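Local structure of cobalamin biosynthesis protein CobN (Mycobacterium tuberculosis, 7C6O) at residues A[804-807]-A[808-812]; A[653-656]-A[657-661]; A[735-739]-A[740-744]; A[291-294]-A[295-299]. The protein is the large, catalytic subunit of cobaltochelatase, which inserts cobalt into the corrin ring during cobalamin biosynthesis at the cost of ATP. All blocks are in the same frame, centred on the assembly; numbering follows the deposited sequence. Where two conformers were deposited one is given.

Overall arrangement
Every contact is local, a first turn, a helical turn or a helix end in which two adjoining segments fold on each other; they follow in series, none nesting or crossing. Interaction 4 comes first, at 291-299, opening helix 293-298, which follows strand 283-289 of a mixed sheet. Interaction 2, at 653-661, covers the last two turns of helix 647-660, about 67 Å from interaction 4 between centres and across the chain's centre from it. Interaction 3, at 735-744, ends the short helix 736-739 against helices 750-769 and 784-801. Interaction 1, at 804-812, starts helix 807-815 beside strand 608-612, its centre about 35 Å from that of interaction 3.

Interaction 1: residues A[804-807]-A[808-812]; sequences TATE and IEQVL
The first turn of helix 807-815, entered from the 3-10 segment 804-806, brings together Thr-806 and Gln-810, four residues apart. The Gln-810 N bonds to Thr-806 O at 2.8 Å, nearly in line with the carbonyl. Next along, Val-811 N reaches Glu-807 O at 3.2 Å, a bond with an N-H...O angle of 152°. The side chains of Thr-806 and Gln-810 run side by side, and Gln-810 CG rests 3.4 Å from Thr-806 O. With chi1 at 75°, Thr-806 OG1 sits between its own N and carbonyl carbon, on the flank where a water donates to it at 2.8 Å; the same water accepts from Gln-810 NE2. The hydroxyl also bonds to Gly-803 O, and the other end of the amide, Gln-810 OE1, takes a bond from Arg-813. A second water closes the 3-10 turn onto the helix, donating to Ala-805 O at 2.7 Å and accepting from Glu-809 N at 2.9 Å. On the buried side Val-811 CG2 lies 3.5 Å from Glu-807 O, while the Glu-807 carboxylate leads away to His-702, Gly-705, Leu-613 and Thr-838, four partners that fix both its oxygens. Ile-808 and Val-811 pack on helix 391-405. The arrangement is that of an alpha-helix N terminus entered from a 3-10 turn, with a water bonded to an amide of the first turn.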
# COMPACT_ATOMS: atom_id res chain seq x y z
N THR A 804 -5.02 -8.89 19.44
CA THR A 804 -4.90 -7.44 19.56
C THR A 804 -4.16 -7.04 20.83
O THR A 804 -3.45 -6.03 20.84
CB THR A 804 -6.30 -6.81 19.52
OG1 THR A 804 -6.88 -7.01 18.23
CG2 THR A 804 -6.24 -5.32 19.82
N ALA A 805 -4.29 -7.83 21.90
CA ALA A 805 -3.61 -7.51 23.15
C ALA A 805 -2.09 -7.62 23.06
O ALA A 805 -1.41 -7.26 24.02
CB ALA A 805 -4.13 -8.42 24.26
N THR A 806 -1.55 -8.11 21.94
CA THR A 806 -0.10 -8.23 21.77
C THR A 806 0.50 -7.09 20.97
O THR A 806 1.71 -7.11 20.70
CB THR A 806 0.25 -9.56 21.08
OG1 THR A 806 -0.07 -9.48 19.68
CG2 THR A 806 -0.53 -10.71 21.70
N GLU A 807 -0.30 -6.09 20.59
CA GLU A 807 0.19 -5.04 19.69
C GLU A 807 1.35 -4.27 20.30
O GLU A 807 2.36 -4.01 19.63
CB GLU A 807 -0.96 -4.09 19.33
CG GLU A 807 -1.95 -4.65 18.34
CD GLU A 807 -3.23 -3.83 18.27
OE1 GLU A 807 -3.34 -2.83 19.02
OE2 GLU A 807 -4.11 -4.19 17.47
N ILE A 808 1.23 -3.89 21.57
CA ILE A 808 2.31 -3.15 22.21
C ILE A 808 3.50 -4.06 22.48
O ILE A 808 4.66 -3.65 22.34
CB ILE A 808 1.80 -2.47 23.50
CG1 ILE A 808 0.87 -1.31 23.14
CG2 ILE A 808 2.95 -1.99 24.35
CD1 ILE A 808 0.33 -0.56 24.35
N GLU A 809 3.23 -5.32 22.83
CA GLU A 809 4.32 -6.27 23.01
C GLU A 809 5.13 -6.42 21.72
O GLU A 809 6.36 -6.55 21.77
CB GLU A 809 3.78 -7.63 23.46
CG GLU A 809 4.85 -8.64 23.82
CD GLU A 809 5.87 -8.09 24.80
OE1 GLU A 809 7.08 -8.07 24.46
OE2 GLU A 809 5.47 -7.66 25.90
N GLN A 810 4.46 -6.39 20.57
CA GLN A 810 5.18 -6.54 19.31
C GLN A 810 5.99 -5.30 18.96
O GLN A 810 7.03 -5.40 18.31
CB GLN A 810 4.21 -6.89 18.18
CG GLN A 810 3.67 -8.32 18.23
CD GLN A 810 4.74 -9.36 17.93
OE1 GLN A 810 5.81 -9.05 17.42
NE2 GLN A 810 4.44 -10.62 18.24
N VAL A 811 5.53 -4.12 19.38
CA VAL A 811 6.36 -2.92 19.25
C VAL A 811 7.62 -3.06 20.09
O VAL A 811 8.72 -2.72 19.65
CB VAL A 811 5.56 -1.66 19.63
CG1 VAL A 811 6.48 -0.45 19.69
CG2 VAL A 811 4.43 -1.42 18.65
N LEU A 812 7.48 -3.59 21.31
CA LEU A 812 8.65 -3.82 22.16
C LEU A 812 9.57 -4.88 21.56
O LEU A 812 10.80 -4.74 21.62
CB LEU A 812 8.20 -4.23 23.56
CG LEU A 812 7.41 -3.18 24.34
CD1 LEU A 812 7.02 -3.68 25.72
CD2 LEU A 812 8.21 -1.89 24.45
O HOH W 1 0.57 -5.46 23.90
O HOH W 2 1.50 -11.13 17.97

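Interaction 2: residues A[653-656]-A[657-661]; sequences QIWT and LIRAA
Four consecutive i to i+4 backbone bonds, from Leu-657 N to Gln-653 O through Ala-660 N to Thr-656 O, carry helix 647-660 through its last two turns, all four close to straight. On this alpha-helical frame the main side-chain contact is a CH-pi interaction between Arg-659 and Trp-655, one turn apart. Arg-659 CG stands over one face of the indole, 3.8 Å from the centroid of its five-membered ring, and CD follows toward the six-membered ring, 3.8 Å from Trp-655 CZ2. The two side chains run side by side in the same direction; CG and CD make the contact, and the near-parallel guanidinium (9° between planes) lies beyond the ring edge. Trp-655 swings CG anti to its backbone nitrogen (chi1 -172°), whereas Arg-659 bends at chi2 and chi3, which lays its aliphatic part along the ring. Its guanidinium goes on to a salt bridge with Asp-664. Trp-655 also forms a cation-pi pair with Arg-672 and touches Phe-678 of helix 675-694, so the ring joins the end of this helix to the next long one. On the adjoining flank Ile-654 faces Leu-632 of helix 624-642 and Leu-682 of helix 675-694, and Leu-657 also packs on Leu-632. Ile-658 fits beside both apolar neighbours of the preceding turn: its CG2 lies 4.2 Å from Trp-655 CZ3, and its CD1 lies 3.8 Å from Ile-654 CG2.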
# COMPACT_ATOMS: atom_id res chain seq x y z
N GLN A 653 -49.10 13.19 7.86
CA GLN A 653 -48.16 13.22 8.98
C GLN A 653 -46.75 12.90 8.53
O GLN A 653 -45.78 13.55 8.97
CB GLN A 653 -48.59 12.23 10.06
CG GLN A 653 -49.84 12.61 10.84
CD GLN A 653 -50.12 11.63 11.96
OE1 GLN A 653 -49.29 11.43 12.85
NE2 GLN A 653 -51.28 10.99 11.91
N ILE A 654 -46.60 11.89 7.67
CA ILE A 654 -45.28 11.49 7.20
C ILE A 654 -44.67 12.58 6.34
O ILE A 654 -43.48 12.91 6.47
CB ILE A 654 -45.36 10.15 6.46
CG1 ILE A 654 -45.69 9.02 7.45
CG2 ILE A 654 -44.07 9.86 5.71
CD1 ILE A 654 -45.93 7.67 6.78
N TRP A 655 -45.47 13.18 5.44
CA TRP A 655 -44.94 14.23 4.58
C TRP A 655 -44.56 15.46 5.38
O TRP A 655 -43.54 16.10 5.11
CB TRP A 655 -45.96 14.59 3.49
CG TRP A 655 -45.38 15.51 2.48
CD1 TRP A 655 -45.77 16.80 2.22
CD2 TRP A 655 -44.28 15.24 1.60
NE1 TRP A 655 -44.99 17.34 1.23
CE2 TRP A 655 -44.07 16.40 0.83
CE3 TRP A 655 -43.47 14.13 1.38
CZ2 TRP A 655 -43.07 16.48 -0.13
CZ3 TRP A 655 -42.47 14.21 0.42
CH2 TRP A 655 -42.29 15.38 -0.32
N THR A 656 -45.38 15.82 6.38
CA THR A 656 -45.03 16.92 7.27
C THR A 656 -43.69 16.68 7.95
O THR A 656 -42.84 17.57 8.01
CB THR A 656 -46.14 17.12 8.30
OG1 THR A 656 -47.30 17.67 7.65
CG2 THR A 656 -45.69 18.06 9.41
N LEU A 657 -43.49 15.46 8.47
CA LEU A 657 -42.23 15.14 9.13
C LEU A 657 -41.06 15.20 8.15
O LEU A 657 -40.01 15.78 8.44
CB LEU A 657 -42.31 13.77 9.79
CG LEU A 657 -41.01 13.25 10.41
CD1 LEU A 657 -40.45 14.25 11.42
CD2 LEU A 657 -41.24 11.90 11.07
N ILE A 658 -41.23 14.59 6.97
CA ILE A 658 -40.17 14.58 5.96
C ILE A 658 -39.77 16.00 5.59
O ILE A 658 -38.58 16.33 5.52
CB ILE A 658 -40.61 13.77 4.73
CG1 ILE A 658 -40.60 12.27 5.04
CG2 ILE A 658 -39.72 14.07 3.53
CD1 ILE A 658 -41.14 11.40 3.92
N ARG A 659 -40.75 16.87 5.36
CA ARG A 659 -40.46 18.25 5.00
C ARG A 659 -39.83 19.00 6.16
O ARG A 659 -38.85 19.73 5.98
CB ARG A 659 -41.73 18.95 4.52
CG ARG A 659 -42.23 18.50 3.16
CD ARG A 659 -41.43 19.14 2.03
NE ARG A 659 -41.80 20.55 1.85
CZ ARG A 659 -41.12 21.41 1.10
NH1 ARG A 659 -40.03 21.01 0.45
NH2 ARG A 659 -41.54 22.67 0.99
N ALA A 660 -40.38 18.83 7.37
CA ALA A 660 -39.89 19.58 8.52
C ALA A 660 -38.46 19.21 8.87
O ALA A 660 -37.67 20.06 9.29
CB ALA A 660 -40.82 19.36 9.72
N ALA A 661 -38.09 17.94 8.70
CA ALA A 661 -36.76 17.46 9.03
C ALA A 661 -35.78 17.55 7.86
O ALA A 661 -34.64 17.11 8.00
CB ALA A 661 -36.83 16.01 9.52

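Interaction 3: residues A[735-739]-A[740-744]; sequences GLRQA and LGLAE
Arg-737 holds Glu-744 side-on in a two-nitrogen salt bridge. Arg-737 NE donates to Glu-744 OE2 at 2.8 Å in a nearly straight bond (165°), and Arg-737 NH2 donates to Glu-744 OE1 at 3.0 Å on its syn lone pair; guanidinium and carboxylate planes are nearly coplanar, 28° apart. A water donates to Glu-744 OE2 and accepts from Gln-738 N, tying the carboxylate to the helix backbone. Behind the bridge lies a Schellman motif: Leu-742 N bonds to Arg-737 O at 2.8 Å and Gly-741 N to Gln-738 O at 3.0 Å, with Gly-741 at phi 128°, a positive phi that suits glycine. Gln-738 spans the turn, its OE1 accepting from Gly-735 N and its NE2 giving a weak bond to Ala-743 O. Its CG packs 3.5 Å from Glu-744 CG, while Leu-742 CD1 covers one guanidinium face, 3.7 Å from Arg-737 NE. Leu-736 and Leu-740 turn to helices 750-769 and 784-801. Arg-737 NH1 also forms salt bridges with Glu-757 and Asp-694. Three carboxylates thus surround the guanidinium, probably favouring its charged form, though Arg-722 lies close; backbone bonds close the turn, and charge ties it to Asp-694 and helix 750-769.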
# COMPACT_ATOMS: atom_id res chain seq x y z
N GLY A 735 -22.99 -15.24 6.16
CA GLY A 735 -23.26 -14.24 7.16
C GLY A 735 -24.23 -14.75 8.21
O GLY A 735 -25.06 -15.62 7.95
N LEU A 736 -24.11 -14.21 9.42
CA LEU A 736 -24.96 -14.66 10.52
C LEU A 736 -26.44 -14.41 10.21
O LEU A 736 -27.28 -15.29 10.42
CB LEU A 736 -24.56 -13.97 11.82
CG LEU A 736 -24.60 -14.78 13.12
CD1 LEU A 736 -24.89 -13.85 14.28
CD2 LEU A 736 -25.60 -15.93 13.09
N ARG A 737 -26.76 -13.21 9.72
CA ARG A 737 -28.15 -12.91 9.40
C ARG A 737 -28.60 -13.62 8.13
O ARG A 737 -29.80 -13.88 7.96
CB ARG A 737 -28.34 -11.40 9.29
CG ARG A 737 -27.84 -10.64 10.51
CD ARG A 737 -28.31 -9.19 10.54
NE ARG A 737 -28.00 -8.47 9.31
CZ ARG A 737 -28.06 -7.15 9.18
NH1 ARG A 737 -28.39 -6.39 10.22
NH2 ARG A 737 -27.78 -6.59 8.01
N GLN A 738 -27.67 -13.94 7.23
CA GLN A 738 -27.99 -14.80 6.09
C GLN A 738 -28.42 -16.18 6.56
O GLN A 738 -29.45 -16.71 6.13
CB GLN A 738 -26.79 -14.91 5.15
CG GLN A 738 -26.66 -13.77 4.16
CD GLN A 738 -25.45 -13.93 3.26
OE1 GLN A 738 -24.52 -14.67 3.58
NE2 GLN A 738 -25.45 -13.23 2.13
N ALA A 739 -27.63 -16.79 7.45
CA ALA A 739 -27.99 -18.08 8.02
C ALA A 739 -29.29 -18.02 8.80
O ALA A 739 -29.92 -19.06 9.02
CB ALA A 739 -26.86 -18.60 8.91
N LEU A 740 -29.70 -16.83 9.23
CA LEU A 740 -30.96 -16.66 9.94
C LEU A 740 -32.11 -16.25 9.03
O LEU A 740 -33.22 -16.05 9.52
CB LEU A 740 -30.80 -15.61 11.06
CG LEU A 740 -29.95 -16.03 12.26
CD1 LEU A 740 -29.90 -14.90 13.29
CD2 LEU A 740 -30.50 -17.30 12.89
N GLY A 741 -31.87 -16.12 7.73
CA GLY A 741 -32.97 -15.86 6.80
C GLY A 741 -32.82 -14.69 5.86
O GLY A 741 -33.47 -14.66 4.81
N LEU A 742 -31.97 -13.72 6.19
CA LEU A 742 -31.85 -12.52 5.37
C LEU A 742 -31.06 -12.81 4.10
O LEU A 742 -30.16 -13.66 4.07
CB LEU A 742 -31.18 -11.39 6.15
CG LEU A 742 -32.02 -10.61 7.15
CD1 LEU A 742 -31.23 -9.42 7.69
CD2 LEU A 742 -33.32 -10.14 6.52
N ALA A 743 -31.39 -12.07 3.04
CA ALA A 743 -30.66 -12.20 1.78
C ALA A 743 -29.38 -11.37 1.79
O ALA A 743 -28.37 -11.78 1.19
CB ALA A 743 -31.55 -11.80 0.61
N GLU A 744 -29.41 -10.21 2.45
CA GLU A 744 -28.29 -9.27 2.51
C GLU A 744 -27.83 -8.82 1.13
O GLU A 744 -26.67 -8.44 0.95
CB GLU A 744 -27.10 -9.86 3.29
CG GLU A 744 -27.43 -10.35 4.68
CD GLU A 744 -27.40 -9.26 5.72
OE1 GLU A 744 -27.67 -8.09 5.38
OE2 GLU A 744 -27.09 -9.57 6.89
O HOH W 3 -25.54 -11.70 7.50

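Interaction 4: residues A[291-294]-A[295-299]; sequences SPRD and QWCAN
Cys-297 SG sits over one face of the Arg-293 guanidinium, 3.3 Å from NH1 and displaced toward the rim of the group. The arginine chain is stretched from CG to NE and leaves with CG anti to the backbone N (chi1 -173°), which carries it alongside the next turn; its CG also passes 4.1 Å from Trp-296 CE3. One residue earlier, the Pro-292 ring lies against the amide of Gln-295, with Pro-292 CG 3.6 Å from Gln-295 CD. Asp-294 CG lies between its N and carbonyl carbon (chi1 70°), which turns OD1 to Gln-295 N, a weak bond resting on one of two conformers and so doubtful. These groups are placed by the first turn of helix 293-298, which has Pro-292 at its N-cap position. Pro-292 O takes two weak bonds, from Gln-295 N and Trp-296 N, both at 3.3 Å, before the regular bond from Cys-297 N to Arg-293 O at 2.9 Å, nearly straight at 161°. Arg-293 N, the first amide of the helix, bonds to Glu-330 OE2, and the Arg-293 guanidinium is held by a salt bridge to Asp-342. Buried Trp-296 bonds through NE1 to Gly-570 O and forms a cation-pi pair with Lys-567. The helix follows strand 283-289 in the chain and lies against strand 321-331, where Pro-292 meets Glu-330, Arg-293 meets Phe-328, and Trp-296 meets Pro-325 and Phe-328.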
# COMPACT_ATOMS: atom_id res chain seq x y z
N SER A 291 18.05 -5.03 -13.84
CA SER A 291 18.14 -3.94 -14.79
C SER A 291 19.42 -3.15 -14.52
O SER A 291 19.93 -3.17 -13.39
CB SER A 291 16.92 -3.01 -14.70
OG SER A 291 16.63 -2.70 -13.35
N PRO A 292 19.97 -2.47 -15.52
CA PRO A 292 21.27 -1.81 -15.35
C PRO A 292 21.17 -0.57 -14.47
O PRO A 292 20.12 0.06 -14.35
CB PRO A 292 21.68 -1.45 -16.78
CG PRO A 292 20.39 -1.31 -17.50
CD PRO A 292 19.47 -2.34 -16.91
N ARG A 293 22.30 -0.23 -13.86
CA ARG A 293 22.32 0.88 -12.91
C ARG A 293 22.01 2.22 -13.58
O ARG A 293 21.37 3.08 -12.97
CB ARG A 293 23.66 0.95 -12.19
CG ARG A 293 23.70 1.97 -11.06
CD ARG A 293 25.07 2.05 -10.41
NE ARG A 293 25.09 2.96 -9.27
CZ ARG A 293 25.30 4.27 -9.36
NH1 ARG A 293 25.49 4.83 -10.54
NH2 ARG A 293 25.30 5.01 -8.26
N ASP A 294 22.46 2.42 -14.82
CA ASP A 294 22.22 3.70 -15.48
C ASP A 294 20.73 3.97 -15.64
O ASP A 294 20.28 5.12 -15.50
CB ASP A 294 22.93 3.75 -16.83
CG ASP A 294 22.32 2.82 -17.87
OD1 ASP A 294 21.77 1.77 -17.49
OD2 ASP A 294 22.38 3.15 -19.07
N GLN A 295 19.93 2.93 -15.91
CA GLN A 295 18.49 3.12 -15.99
C GLN A 295 17.88 3.40 -14.63
O GLN A 295 16.89 4.13 -14.53
CB GLN A 295 17.82 1.89 -16.62
CG GLN A 295 18.18 1.65 -18.07
CD GLN A 295 17.50 0.42 -18.65
OE1 GLN A 295 16.58 -0.13 -18.04
NE2 GLN A 295 17.95 -0.01 -19.82
N TRP A 296 18.45 2.82 -13.57
CA TRP A 296 17.99 3.11 -12.22
C TRP A 296 18.26 4.56 -11.84
O TRP A 296 17.40 5.23 -11.25
CB TRP A 296 18.65 2.15 -11.23
CG TRP A 296 18.35 2.40 -9.78
CD1 TRP A 296 17.18 2.12 -9.13
CD2 TRP A 296 19.25 2.93 -8.80
NE1 TRP A 296 17.30 2.47 -7.80
CE2 TRP A 296 18.55 2.96 -7.57
CE3 TRP A 296 20.57 3.39 -8.84
CZ2 TRP A 296 19.14 3.43 -6.40
CZ3 TRP A 296 21.15 3.86 -7.67
CH2 TRP A 296 20.43 3.87 -6.47
N CYS A 297 19.45 5.07 -12.16
CA CYS A 297 19.78 6.45 -11.85
C CYS A 297 18.94 7.43 -12.67
O CYS A 297 18.63 8.52 -12.19
CB CYS A 297 21.26 6.72 -12.10
SG CYS A 297 22.37 5.93 -10.92
N ALA A 298 18.57 7.05 -13.89
CA ALA A 298 17.96 8.00 -14.82
C ALA A 298 16.50 8.29 -14.49
O ALA A 298 16.04 9.42 -14.71
CB ALA A 298 18.07 7.48 -16.25
N ASN A 299 15.76 7.31 -13.98
CA ASN A 299 14.32 7.42 -13.83
C ASN A 299 13.92 7.47 -12.37
O ASN A 299 14.69 7.11 -11.47
CB ASN A 299 13.61 6.24 -14.51
CG ASN A 299 14.11 5.99 -15.92
OD1 ASN A 299 14.44 4.86 -16.28
ND2 ASN A 299 14.18 7.04 -16.72